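Local coordinates for SAG family member (Sag19) (Eimeria tenella, PDB 6ZZB), which is a parasite surface antigen of unknown molecular function, with a fold related to that of the CAP proteins, at residues P44-K49 and A194-C199; E51-I56 and T134-N139; L126-P131 and A177-F182. All blocks are in the same frame, centred on the assembly; numbering follows the deposited sequence.

Contact 1 of 3, residues P44-K49 and A194-C199; sequences PQADEK and AATKDC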
ATOM      1  N   PRO A  44      16.263  -8.287   6.779  1.00 15.02           N
ATOM      2  CA  PRO A  44      15.320  -9.220   6.197  1.00 14.95           C
ATOM      3  C   PRO A  44      15.405  -9.109   4.672  1.00 15.01           C
ATOM      4  O   PRO A  44      15.880  -8.117   4.151  1.00 15.89           O
ATOM      5  CB  PRO A  44      13.971  -8.739   6.701  1.00 14.45           C
ATOM      6  CG  PRO A  44      14.162  -7.261   6.893  1.00 14.20           C
ATOM      7  CD  PRO A  44      15.588  -7.133   7.387  1.00 15.10           C
ATOM      8  N   GLN A  45      14.963 -10.167   4.032  1.00 15.30           N
ATOM      9  CA  GLN A  45      14.877 -10.240   2.563  1.00 17.45           C
ATOM     10  C   GLN A  45      13.419 -10.168   2.145  1.00 15.48           C
ATOM     11  O   GLN A  45      12.543 -10.583   2.903  1.00 16.41           O
ATOM     12  CB  GLN A  45      15.511 -11.535   2.075  1.00 20.87           C
ATOM     13  CG  GLN A  45      17.026 -11.556   2.237  1.00 25.76           C
ATOM     14  CD  GLN A  45      17.638 -12.633   1.377  1.00 31.04           C
ATOM     15  OE1 GLN A  45      17.196 -13.779   1.385  1.00 36.28           O
ATOM     16  NE2 GLN A  45      18.619 -12.252   0.578  1.00 38.52           N
ATOM     17  N   ALA A  46      13.180  -9.639   0.963  1.00 14.98           N
ATOM     18  CA  ALA A  46      11.810  -9.515   0.425  1.00 14.41           C
ATOM     19  C   ALA A  46      11.717 -10.267  -0.899  1.00 15.19           C
ATOM     20  O   ALA A  46      12.683 -10.291  -1.636  1.00 18.54           O
ATOM     21  CB  ALA A  46      11.430  -8.066   0.251  1.00 14.49           C
ATOM     22  N   ASP A  47      10.538 -10.794  -1.160  1.00 13.87           N
ATOM     23  CA  ASP A  47      10.140 -11.460  -2.424  1.00 15.92           C
ATOM     24  C   ASP A  47       9.137 -10.556  -3.121  1.00 14.00           C
ATOM     25  O   ASP A  47       8.306  -9.920  -2.457  1.00 12.49           O
ATOM     26  CB  ASP A  47       9.504 -12.836  -2.194  1.00 18.88           C
ATOM     27  CG  ASP A  47      10.519 -13.957  -2.093  1.00 24.95           C
ATOM     28  OD1 ASP A  47      11.731 -13.640  -2.049  1.00 27.79           O
ATOM     29  OD2 ASP A  47      10.086 -15.124  -2.068  1.00 28.99           O
ATOM     30  N   GLU A  48       9.180 -10.567  -4.432  1.00 14.62           N
ATOM     31  CA  GLU A  48       8.163  -9.909  -5.274  1.00 15.70           C
ATOM     32  C   GLU A  48       6.848 -10.674  -5.121  1.00 12.43           C
ATOM     33  O   GLU A  48       6.842 -11.900  -5.031  1.00 13.60           O
ATOM     34  CB  GLU A  48       8.736  -9.931  -6.692  1.00 20.50           C
ATOM     35  CG  GLU A  48       7.879  -9.308  -7.745  1.00 27.50           C
ATOM     36  CD  GLU A  48       7.096 -10.295  -8.590  1.00 30.78           C
ATOM     37  OE1 GLU A  48       6.772 -11.383  -8.080  1.00 35.17           O
ATOM     38  OE2 GLU A  48       6.859  -9.976  -9.772  1.00 28.27           O
ATOM     39  N   LYS A  49       5.747  -9.939  -5.011  1.00 10.29           N
ATOM     40  CA  LYS A  49       4.418 -10.501  -4.740  1.00  9.89           C
ATOM     41  C   LYS A  49       3.369  -9.981  -5.719  1.00  9.41           C
ATOM     42  O   LYS A  49       2.176 -10.227  -5.499  1.00 10.64           O
ATOM     43  CB  LYS A  49       3.980 -10.176  -3.313  1.00 10.47           C
ATOM     44  CG  LYS A  49       4.820 -10.761  -2.203  1.00 11.13           C
ATOM     45  CD  LYS A  49       4.889 -12.257  -2.231  1.00 12.34           C
ATOM     46  CE  LYS A  49       5.402 -12.842  -0.917  1.00 14.05           C
ATOM     47  NZ  LYS A  49       5.571 -14.311  -1.006  1.00 17.06           N
ATOM     48  N   ALA A 194       5.627  -6.305  -2.898  1.00  9.59           N
ATOM     49  CA  ALA A 194       6.689  -7.146  -2.351  1.00 10.57           C
ATOM     50  C   ALA A 194       6.474  -7.299  -0.864  1.00 10.51           C
ATOM     51  O   ALA A 194       5.845  -6.416  -0.232  1.00 10.30           O
ATOM     52  CB  ALA A 194       8.047  -6.559  -2.639  1.00 10.83           C
ATOM     53  N   ALA A 195       6.972  -8.365  -0.283  1.00 10.33           N
ATOM     54  CA  ALA A 195       6.841  -8.567   1.169  1.00 10.52           C
ATOM     55  C   ALA A 195       8.131  -9.136   1.709  1.00 11.13           C
ATOM     56  O   ALA A 195       8.759  -9.992   1.048  1.00 11.68           O
ATOM     57  CB  ALA A 195       5.712  -9.491   1.492  1.00 11.23           C
ATOM     58  N   THR A 196       8.510  -8.704   2.893  1.00 10.51           N
ATOM     59  CA  THR A 196       9.584  -9.434   3.592  1.00 11.08           C
ATOM     60  C   THR A 196       9.116 -10.846   3.922  1.00 12.47           C
ATOM     61  O   THR A 196       7.930 -11.085   4.145  1.00 12.81           O
ATOM     62  CB  THR A 196      10.062  -8.672   4.824  1.00 11.17           C
ATOM     63  OG1 THR A 196       9.021  -8.563   5.782  1.00 11.17           O
ATOM     64  CG2 THR A 196      10.596  -7.302   4.468  1.00 11.78           C
ATOM     65  N   LYS A 197      10.076 -11.777   3.926  1.00 13.87           N
ATOM     66  CA  LYS A 197       9.715 -13.209   3.996  1.00 16.96           C
ATOM     67  C   LYS A 197      10.345 -13.905   5.198  1.00 17.92           C
ATOM     68  O   LYS A 197       9.900 -15.015   5.494  1.00 22.04           O
ATOM     69  CB  LYS A 197      10.127 -13.925   2.708  1.00 20.30           C
ATOM     70  CG  LYS A 197      11.620 -13.980   2.429  1.00 24.23           C
ATOM     71  CD  LYS A 197      11.989 -14.712   1.145  1.00 28.89           C
ATOM     72  CE  LYS A 197      13.415 -14.422   0.746  1.00 33.62           C
ATOM     73  NZ  LYS A 197      13.755 -15.036  -0.556  1.00 37.43           N
ATOM     74  N   ASP A 198      11.303 -13.298   5.888  1.00 15.86           N
ATOM     75  CA  ASP A 198      12.173 -14.088   6.797  1.00 16.28           C
ATOM     76  C   ASP A 198      12.401 -13.366   8.128  1.00 16.19           C
ATOM     77  O   ASP A 198      13.279 -13.822   8.891  1.00 16.43           O
ATOM     78  CB  ASP A 198      13.471 -14.452   6.093  1.00 16.69           C
ATOM     79  CG  ASP A 198      14.333 -13.276   5.713  1.00 17.43           C
ATOM     80  OD1 ASP A 198      13.840 -12.118   5.849  1.00 16.43           O
ATOM     81  OD2 ASP A 198      15.482 -13.498   5.281  1.00 20.36           O
ATOM     82  N   CYS A 199      11.643 -12.330   8.476  1.00 14.26           N
ATOM     83  CA  CYS A 199      11.728 -11.756   9.844  1.00 15.10           C
ATOM     84  C   CYS A 199      11.643 -12.885  10.881  1.00 15.88           C
ATOM     85  O   CYS A 199      10.753 -13.754  10.799  1.00 16.32           O
ATOM     86  CB  CYS A 199      10.607 -10.764  10.095  1.00 13.64           C
ATOM     87  SG  CYS A 199      10.803  -9.242   9.122  1.00 13.55           S
TER

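Contact 2 of 3, residues E51-I56 and T134-N139; sequences EDCLAI and TEFNCN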
ATOM      1  N   GLU A  51       2.327 -10.837  -8.744  1.00 10.89           N
ATOM      2  CA  GLU A  51       1.426 -11.868  -9.315  1.00 11.83           C
ATOM      3  C   GLU A  51       0.549 -12.498  -8.229  1.00 11.85           C
ATOM      4  O   GLU A  51      -0.506 -13.050  -8.572  1.00 12.97           O
ATOM      5  CB  GLU A  51       2.240 -12.954 -10.018  1.00 12.87           C
ATOM      6  CG  GLU A  51       2.930 -12.495 -11.278  1.00 15.10           C
ATOM      7  CD  GLU A  51       4.246 -11.778 -11.112  1.00 14.23           C
ATOM      8  OE1 GLU A  51       4.772 -11.741  -9.980  1.00 17.85           O
ATOM      9  OE2 GLU A  51       4.734 -11.246 -12.113  1.00 17.68           O
ATOM     10  N   ASP A  52       0.989 -12.537  -6.985  1.00 11.71           N
ATOM     11  CA  ASP A  52       0.188 -13.111  -5.890  1.00 12.68           C
ATOM     12  C   ASP A  52      -0.939 -12.161  -5.497  1.00 13.10           C
ATOM     13  O   ASP A  52      -1.904 -12.647  -4.857  1.00 16.30           O
ATOM     14  CB  ASP A  52       1.062 -13.418  -4.682  1.00 14.55           C
ATOM     15  CG  ASP A  52       0.424 -14.453  -3.784  1.00 19.50           C
ATOM     16  OD1 ASP A  52       0.012 -15.512  -4.318  1.00 17.63           O
ATOM     17  OD2 ASP A  52       0.238 -14.169  -2.579  1.00 25.29           O
ATOM     18  N   CYS A  53      -0.809 -10.878  -5.769  1.00 11.45           N
ATOM     19  CA  CYS A  53      -1.730  -9.833  -5.249  1.00 12.40           C
ATOM     20  C   CYS A  53      -2.624  -9.251  -6.344  1.00 12.80           C
ATOM     21  O   CYS A  53      -3.643  -8.624  -5.998  1.00 12.44           O
ATOM     22  CB  CYS A  53      -0.923  -8.710  -4.616  1.00 12.59           C
ATOM     23  SG  CYS A  53       0.050  -9.199  -3.168  1.00 13.73           S
ATOM     24  N   LEU A  54      -2.277  -9.342  -7.636  1.00 13.71           N
ATOM     25  CA  LEU A  54      -2.960  -8.527  -8.672  1.00 14.02           C
ATOM     26  C   LEU A  54      -4.410  -9.013  -8.838  1.00 15.11           C
ATOM     27  O   LEU A  54      -5.252  -8.153  -9.064  1.00 15.53           O
ATOM     28  CB  LEU A  54      -2.155  -8.598  -9.971  1.00 15.14           C
ATOM     29  CG  LEU A  54      -2.428  -7.539 -11.027  1.00 20.12           C
ATOM     30  CD1 LEU A  54      -2.404  -6.136 -10.465  1.00 18.78           C
ATOM     31  CD2 LEU A  54      -1.393  -7.679 -12.147  1.00 22.20           C
ATOM     32  N   ALA A  55      -4.680 -10.299  -8.679  1.00 15.68           N
ATOM     33  CA  ALA A  55      -6.058 -10.833  -8.824  1.00 18.25           C
ATOM     34  C   ALA A  55      -6.976 -10.176  -7.795  1.00 17.48           C
ATOM     35  O   ALA A  55      -8.059  -9.708  -8.195  1.00 19.99           O
ATOM     36  CB  ALA A  55      -6.086 -12.334  -8.691  1.00 18.69           C
ATOM     37  N   ILE A  56      -6.590 -10.178  -6.521  1.00 16.79           N
ATOM     38  CA  ILE A  56      -7.481  -9.596  -5.472  1.00 16.32           C
ATOM     39  C   ILE A  56      -7.579  -8.085  -5.692  1.00 15.64           C
ATOM     40  O   ILE A  56      -8.690  -7.531  -5.571  1.00 14.90           O
ATOM     41  CB  ILE A  56      -7.053  -9.975  -4.045  1.00 17.03           C
ATOM     42  CG1 ILE A  56      -8.064  -9.455  -3.011  1.00 19.76           C
ATOM     43  CG2 ILE A  56      -5.662  -9.491  -3.677  1.00 16.49           C
ATOM     44  CD1 ILE A  56      -9.475  -9.886  -3.262  1.00 22.76           C
ATOM     45  N   THR A 134       3.489 -16.015  10.720  1.00 33.17           N
ATOM     46  CA  THR A 134       2.276 -16.337   9.924  1.00 31.89           C
ATOM     47  C   THR A 134       2.646 -16.583   8.460  1.00 32.05           C
ATOM     48  O   THR A 134       3.648 -16.013   7.986  1.00 40.87           O
ATOM     49  CB  THR A 134       1.214 -15.249  10.075  1.00 34.24           C
ATOM     50  OG1 THR A 134       1.746 -14.087   9.442  1.00 32.61           O
ATOM     51  CG2 THR A 134       0.841 -14.969  11.514  1.00 34.00           C
ATOM     52  N   GLU A 135       1.841 -17.375   7.753  1.00 28.49           N
ATOM     53  CA  GLU A 135       1.984 -17.616   6.298  1.00 27.70           C
ATOM     54  C   GLU A 135       1.462 -16.383   5.539  1.00 26.08           C
ATOM     55  O   GLU A 135       0.375 -15.887   5.908  1.00 25.77           O
ATOM     56  CB  GLU A 135       1.228 -18.875   5.878  1.00 33.29           C
ATOM     57  CG  GLU A 135       1.559 -19.327   4.474  1.00 36.52           C
ATOM     58  CD  GLU A 135       0.739 -20.510   4.002  1.00 41.40           C
ATOM     59  OE1 GLU A 135       0.140 -21.193   4.860  1.00 39.45           O
ATOM     60  OE2 GLU A 135       0.696 -20.737   2.777  1.00 47.62           O
ATOM     61  N   PHE A 136       2.200 -15.927   4.522  1.00 22.45           N
ATOM     62  CA  PHE A 136       1.797 -14.792   3.644  1.00 19.71           C
ATOM     63  C   PHE A 136       0.614 -15.226   2.787  1.00 20.86           C
ATOM     64  O   PHE A 136       0.730 -16.242   2.075  1.00 22.56           O
ATOM     65  CB  PHE A 136       2.938 -14.349   2.717  1.00 17.97           C
ATOM     66  CG  PHE A 136       2.560 -13.246   1.768  1.00 15.43           C
ATOM     67  CD1 PHE A 136       2.515 -11.934   2.209  1.00 13.84           C
ATOM     68  CD2 PHE A 136       2.214 -13.484   0.451  1.00 14.49           C
ATOM     69  CE1 PHE A 136       2.137 -10.904   1.380  1.00 13.41           C
ATOM     70  CE2 PHE A 136       1.854 -12.460  -0.393  1.00 14.71           C
ATOM     71  CZ  PHE A 136       1.827 -11.157   0.065  1.00 13.65           C
ATOM     72  N   ASN A 137      -0.502 -14.477   2.816  1.00 18.50           N
ATOM     73  CA  ASN A 137      -1.693 -14.730   1.979  1.00 19.17           C
ATOM     74  C   ASN A 137      -2.159 -13.369   1.451  1.00 16.39           C
ATOM     75  O   ASN A 137      -2.785 -12.640   2.229  1.00 16.58           O
ATOM     76  CB  ASN A 137      -2.749 -15.461   2.805  1.00 21.36           C
ATOM     77  CG  ASN A 137      -4.041 -15.739   2.072  1.00 22.50           C
ATOM     78  OD1 ASN A 137      -4.302 -15.213   0.992  1.00 21.82           O
ATOM     79  ND2 ASN A 137      -4.836 -16.631   2.650  1.00 27.65           N
ATOM     80  N   CYS A 138      -1.777 -13.014   0.244  1.00 15.13           N
ATOM     81  CA  CYS A 138      -2.043 -11.638  -0.262  1.00 14.56           C
ATOM     82  C   CYS A 138      -3.557 -11.421  -0.312  1.00 15.81           C
ATOM     83  O   CYS A 138      -4.034 -10.336   0.065  1.00 13.63           O
ATOM     84  CB  CYS A 138      -1.464 -11.314  -1.631  1.00 14.57           C
ATOM     85  SG  CYS A 138      -1.382  -9.512  -1.783  1.00 14.15           S
ATOM     86  N   ASN A 139      -4.328 -12.406  -0.768  1.00 15.92           N
ATOM     87  CA  ASN A 139      -5.807 -12.316  -0.829  0.50 17.02           C
ATOM     88  C   ASN A 139      -6.377 -11.972   0.535  1.00 16.43           C
ATOM     89  O   ASN A 139      -7.173 -10.992   0.627  1.00 16.41           O
ATOM     90  CB  ASN A 139      -6.432 -13.628  -1.280  0.50 17.91           C
ATOM     91  CG  ASN A 139      -6.216 -13.806  -2.755  0.50 19.07           C
ATOM     92  OD1 ASN A 139      -5.601 -12.953  -3.382  0.50 22.96           O
ATOM     93  ND2 ASN A 139      -6.707 -14.897  -3.302  0.50 21.27           N
TER
HETATM   94  O   HOH W   1      -4.531 -12.092  -5.753  1.00 19.22           O
HETATM   95  O   HOH W   2      -2.968 -14.452  -2.828  1.00 23.36           O

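Contact 3 of 3, residues L126-P131 and A177-F182; sequences LVIPFP and ASNVAF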
ATOM      1  N   LEU A 126       0.327   0.971  -0.588  1.00  8.53           N
ATOM      2  CA  LEU A 126      -0.331   0.063   0.373  1.00  8.66           C
ATOM      3  C   LEU A 126       0.721  -0.525   1.298  1.00  8.54           C
ATOM      4  O   LEU A 126       1.777  -0.974   0.837  1.00  8.77           O
ATOM      5  CB  LEU A 126      -1.116  -1.005  -0.384  1.00  9.21           C
ATOM      6  CG  LEU A 126      -1.711  -2.141   0.440  1.00  9.57           C
ATOM      7  CD1 LEU A 126      -2.986  -2.641  -0.223  1.00 10.58           C
ATOM      8  CD2 LEU A 126      -0.683  -3.257   0.639  1.00  9.87           C
ATOM      9  N   VAL A 127       0.423  -0.510   2.592  1.00  8.17           N
ATOM     10  CA  VAL A 127       1.328  -1.045   3.626  1.00  8.57           C
ATOM     11  C   VAL A 127       0.534  -1.978   4.515  1.00  9.21           C
ATOM     12  O   VAL A 127      -0.426  -1.517   5.145  1.00  9.15           O
ATOM     13  CB  VAL A 127       1.966   0.083   4.442  1.00  9.02           C
ATOM     14  CG1 VAL A 127       2.902  -0.444   5.504  1.00  9.65           C
ATOM     15  CG2 VAL A 127       2.663   1.067   3.545  1.00  9.46           C
ATOM     16  N   ILE A 128       0.953  -3.229   4.647  1.00  9.83           N
ATOM     17  CA  ILE A 128       0.302  -4.177   5.582  1.00  9.92           C
ATOM     18  C   ILE A 128       1.370  -4.941   6.344  1.00 10.42           C
ATOM     19  O   ILE A 128       2.032  -5.814   5.781  1.00  9.58           O
ATOM     20  CB  ILE A 128      -0.647  -5.143   4.868  1.00 10.60           C
ATOM     21  CG1 ILE A 128      -1.715  -4.420   4.061  1.00 10.06           C
ATOM     22  CG2 ILE A 128      -1.251  -6.093   5.882  1.00 11.12           C
ATOM     23  CD1 ILE A 128      -2.593  -5.322   3.225  1.00 10.32           C
ATOM     24  N   PRO A 129       1.550  -4.655   7.640  1.00 11.11           N
ATOM     25  CA  PRO A 129       2.379  -5.517   8.478  1.00 11.98           C
ATOM     26  C   PRO A 129       1.640  -6.819   8.783  1.00 12.53           C
ATOM     27  O   PRO A 129       0.415  -6.831   8.810  1.00 13.30           O
ATOM     28  CB  PRO A 129       2.578  -4.699   9.752  1.00 13.33           C
ATOM     29  CG  PRO A 129       2.104  -3.302   9.420  1.00 14.51           C
ATOM     30  CD  PRO A 129       1.028  -3.492   8.368  1.00 12.38           C
ATOM     31  N   PHE A 130       2.391  -7.905   8.933  1.00 12.71           N
ATOM     32  CA  PHE A 130       1.802  -9.212   9.325  1.00 14.49           C
ATOM     33  C   PHE A 130       2.821  -9.924  10.193  1.00 15.47           C
ATOM     34  O   PHE A 130       4.013  -9.694  10.096  1.00 13.73           O
ATOM     35  CB  PHE A 130       1.331  -9.998   8.103  1.00 14.66           C
ATOM     36  CG  PHE A 130       2.387 -10.315   7.076  1.00 14.04           C
ATOM     37  CD1 PHE A 130       2.762  -9.366   6.130  1.00 12.94           C
ATOM     38  CD2 PHE A 130       2.970 -11.576   7.003  1.00 15.09           C
ATOM     39  CE1 PHE A 130       3.711  -9.662   5.157  1.00 13.37           C
ATOM     40  CE2 PHE A 130       3.910 -11.877   6.035  1.00 14.39           C
ATOM     41  CZ  PHE A 130       4.301 -10.918   5.120  1.00 14.31           C
ATOM     42  N   PRO A 131       2.372 -10.740  11.178  1.00 17.46           N
ATOM     43  CA  PRO A 131       3.307 -11.324  12.127  1.00 18.70           C
ATOM     44  C   PRO A 131       4.322 -12.239  11.443  1.00 17.00           C
ATOM     45  O   PRO A 131       4.012 -12.917  10.472  1.00 17.78           O
ATOM     46  CB  PRO A 131       2.428 -12.152  13.082  1.00 18.93           C
ATOM     47  CG  PRO A 131       1.022 -11.607  12.874  1.00 19.94           C
ATOM     48  CD  PRO A 131       0.975 -11.142  11.435  1.00 19.24           C
ATOM     49  N   ALA A 177      -7.483   2.774   5.779  1.00  9.86           N
ATOM     50  CA  ALA A 177      -8.152   3.768   4.935  1.00  9.99           C
ATOM     51  C   ALA A 177      -7.211   4.276   3.832  1.00  9.75           C
ATOM     52  O   ALA A 177      -7.653   4.413   2.694  1.00 10.15           O
ATOM     53  CB  ALA A 177      -8.656   4.918   5.776  1.00 10.07           C
ATOM     54  N   SER A 178      -5.968   4.549   4.193  1.00  9.32           N
ATOM     55  CA  SER A 178      -4.938   4.939   3.201  1.00  9.32           C
ATOM     56  C   SER A 178      -4.808   3.832   2.154  1.00  9.26           C
ATOM     57  O   SER A 178      -4.809   4.079   0.964  1.00  9.74           O
ATOM     58  CB  SER A 178      -3.663   5.234   3.895  1.00  8.86           C
ATOM     59  OG  SER A 178      -2.632   5.558   2.956  1.00  9.71           O
ATOM     60  N   ASN A 179      -4.727   2.591   2.603  1.00  9.33           N
ATOM     61  CA  ASN A 179      -4.577   1.440   1.684  1.00  9.06           C
ATOM     62  C   ASN A 179      -5.740   1.406   0.702  1.00  9.50           C
ATOM     63  O   ASN A 179      -5.504   1.178  -0.497  1.00 10.52           O
ATOM     64  CB  ASN A 179      -4.470   0.133   2.447  1.00  8.65           C
ATOM     65  CG  ASN A 179      -3.162  -0.060   3.178  1.00  8.44           C
ATOM     66  OD1 ASN A 179      -2.194   0.666   2.943  1.00  9.18           O
ATOM     67  ND2 ASN A 179      -3.104  -1.043   4.082  1.00  9.14           N
ATOM     68  N   VAL A 180      -6.968   1.634   1.156  1.00 10.21           N
ATOM     69  CA  VAL A 180      -8.131   1.607   0.247  1.00 10.53           C
ATOM     70  C   VAL A 180      -8.041   2.759  -0.754  1.00 10.54           C
ATOM     71  O   VAL A 180      -8.423   2.552  -1.915  1.00 10.68           O
ATOM     72  CB  VAL A 180      -9.436   1.686   1.061  1.00 12.46           C
ATOM     73  CG1 VAL A 180     -10.633   2.012   0.195  1.00 13.60           C
ATOM     74  CG2 VAL A 180      -9.607   0.408   1.818  1.00 12.54           C
ATOM     75  N   ALA A 181      -7.578   3.922  -0.343  1.00 10.17           N
ATOM     76  CA  ALA A 181      -7.415   5.053  -1.283  1.00 11.13           C
ATOM     77  C   ALA A 181      -6.483   4.650  -2.420  1.00 11.29           C
ATOM     78  O   ALA A 181      -6.818   4.909  -3.564  1.00 12.53           O
ATOM     79  CB  ALA A 181      -6.953   6.267  -0.535  1.00 11.15           C
ATOM     80  N   PHE A 182      -5.391   3.959  -2.117  1.00 10.49           N
ATOM     81  CA  PHE A 182      -4.462   3.540  -3.198  1.00 10.45           C
ATOM     82  C   PHE A 182      -5.110   2.446  -4.027  1.00 10.90           C
ATOM     83  O   PHE A 182      -5.039   2.480  -5.262  1.00 11.28           O
ATOM     84  CB  PHE A 182      -3.138   3.042  -2.627  1.00 10.13           C
ATOM     85  CG  PHE A 182      -2.221   4.136  -2.208  1.00 10.41           C
ATOM     86  CD1 PHE A 182      -1.344   4.699  -3.123  1.00 10.51           C
ATOM     87  CD2 PHE A 182      -2.243   4.632  -0.918  1.00 11.68           C
ATOM     88  CE1 PHE A 182      -0.489   5.710  -2.741  1.00 10.84           C
ATOM     89  CE2 PHE A 182      -1.400   5.666  -0.544  1.00 11.38           C
ATOM     90  CZ  PHE A 182      -0.546   6.233  -1.471  1.00 11.17           C
TER

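Contact 1 of 3, residues P44-K49 and A194-C199
Lys197 reaches across the neighbouring strand beside Gln45 and meets the carboxylate of Asp47. The two long side chains of Gln45 and Lys197 run alongside each other in the same direction, CB of Gln45 touching CE of Lys197 at 3.8 Å. The torsions of Lys197 explain this reach: CG is tucked between backbone N and carbonyl carbon (chi1 64°), and beyond it the chain is extended. Its NZ forms a salt bridge with OD1 of Asp47 at 2.9 Å, on the syn side but 28° out of the carboxylate plane. Asp198 holds the stretch just before strand 46-48. Its OD1 takes the amide N of Gln45 at 2.9 Å in a nearly straight bond, again from the syn side and 25° out of the carboxylate plane, and also rests on CA of Pro44, whose CB lies 4.0 Å from SG of Cys199. Further along, the bent chain of Lys49 folds back over Ala195, with CG 4.0 Å from Ala195 CB. The backbones pair antiparallel beneath these side chains. Asp47 and Ala195 form a hydrogen-bonded pair, with N of Asp47 to O of Ala195 at 2.9 Å and a reciprocal bond back, flanked by the non-hydrogen-bonded pairs Ala46-Thr196 and Glu48-Ala194; Lys197 N adds a bond to Gln45 O. Outward, Glu48 has a salt bridge with Lys74, Thr196 OG1 is held by Asp204 and Val205, and Cys199 is disulfide-bonded to Cys112. The arrangement is that of a short antiparallel edge strand, 46-48, added to the central sheet along strand 190-196 and clasped by charged side chains.

Contact 2 of 3, residues E51-I56 and T134-N139
Cys53 and Cys138 are joined by a disulfide, SG to SG 2.0 Å, which pins helix 50-61 to the first turn of helix 138-155. Its right-handed twist (chi3 106°) is combined with a Cys138 SG anti to the backbone N (chi1 -160°), which turns that sulfur toward helix 50-61. The ring of Phe136 presents its rim to this bridge: Cys53 SG sits near the ring plane, 4.2 Å from CZ, a sulfur-aromatic contact at the edge. At the same rim Asp52 OD2 comes within 3.2 Å of Phe136 CE2, the carboxylate turned 42° from the ring plane; a probably negative oxygen thus lies near the partially positive edge hydrogens, which would be mildly favourable. OD2 also abuts Cys138 CB.

Two waters fill in the next layer. Water 1 donates to Asp52 O at 2.8 Å and accepts from Ile56 N at 2.9 Å, taking the place of the direct backbone bond at the kink in helix 50-61. Water 2 donates to the same carbonyl and accepts from Asn139 N, linking the two helices through solvent. Asn139 is modelled in two conformers, so the bond from water 1 to its OD1, and the contact of OD1 with Ile56 CB, hold for one of them and are less certain.

Farther out, Asn137 caps helix 138-155 by binding Ala140 N, which fixes the turn carrying Cys138. Cys53 and Ile56 pack on Ile142, while Phe136 rests against Leu206 and Ala195 of the sheet. The arrangement is an interhelix disulfide packed beside the central sheet, consistent with the alpha-beta-alpha sandwich of CAP proteins.

Contact 3 of 3, residues L126-P131 and A177-F182
Strand 126-131 meets helix 175-183 at its Leu126 end, where CA of Leu126 lies 4.7 Å from CA of Asn179 and the two segments run at 139° to each other. The side-chain amide of Asn179 does the joining. Its OD1 accepts from Val127 N and its ND2 donates to Val127 O, both at 2.9 Å and both nearly straight, so one residue's backbone is gripped twice by one flat group. Val127 O lies close to the amide plane of Asn179, whereas the ND2 donor stands well above the plane of that carbonyl (53°). Val127 N likewise approaches OD1 from above its carbonyl plane. Asn179 CG, anti to the carbonyl carbon (chi1 -72°), aims the amide out from the helix at the strand.

Aliphatic groups frame this polar link. Leu126 crosses the asparagine at about a right angle, its CG resting 3.7 Å from Asn179 CG, and Ile128 CG1 lies 3.7 Å from Asn179 ND2. ND2 has a further acceptor in Thr145 OG1 of helix 138-155, which would fix the rotation of the amide, with one nitrogen shared between two acceptors. All five touching residues are buried, so this polar side chain is placed in the interior with its oxygen and nitrogen satisfied.

Leu126, Ile128 and Phe130 make backbone bonds to strand 203-211, while Val127 directs its N and O to Asn179. The amide bonds the N and O that a further strand could have used, though from out of the carbonyl planes, and joins the edge strand to a helix, consistent with the alpha-beta-alpha sandwich of CAP proteins.

In the fold
From the N terminus, strand 46-48 enters contact 1 and leads directly into helix 50-61 of contact 2. The chain returns to that helix at 134-139, closing a loop nested inside the longer one that contact 1 closes at 194-199. Strand 126-131 of contact 3 comes just before that return, and its partner helix 175-183 follows helix 138-155, so contacts 2 and 3 cross while contact 3 also lies within contact 1's loop. Phe136 and Phe130 knit them together: their rings meet, and both touch Ala195. Together the three contacts tie the N-terminal strand and helix, the central sheet and helices 138-155 and 175-183 into one compact domain.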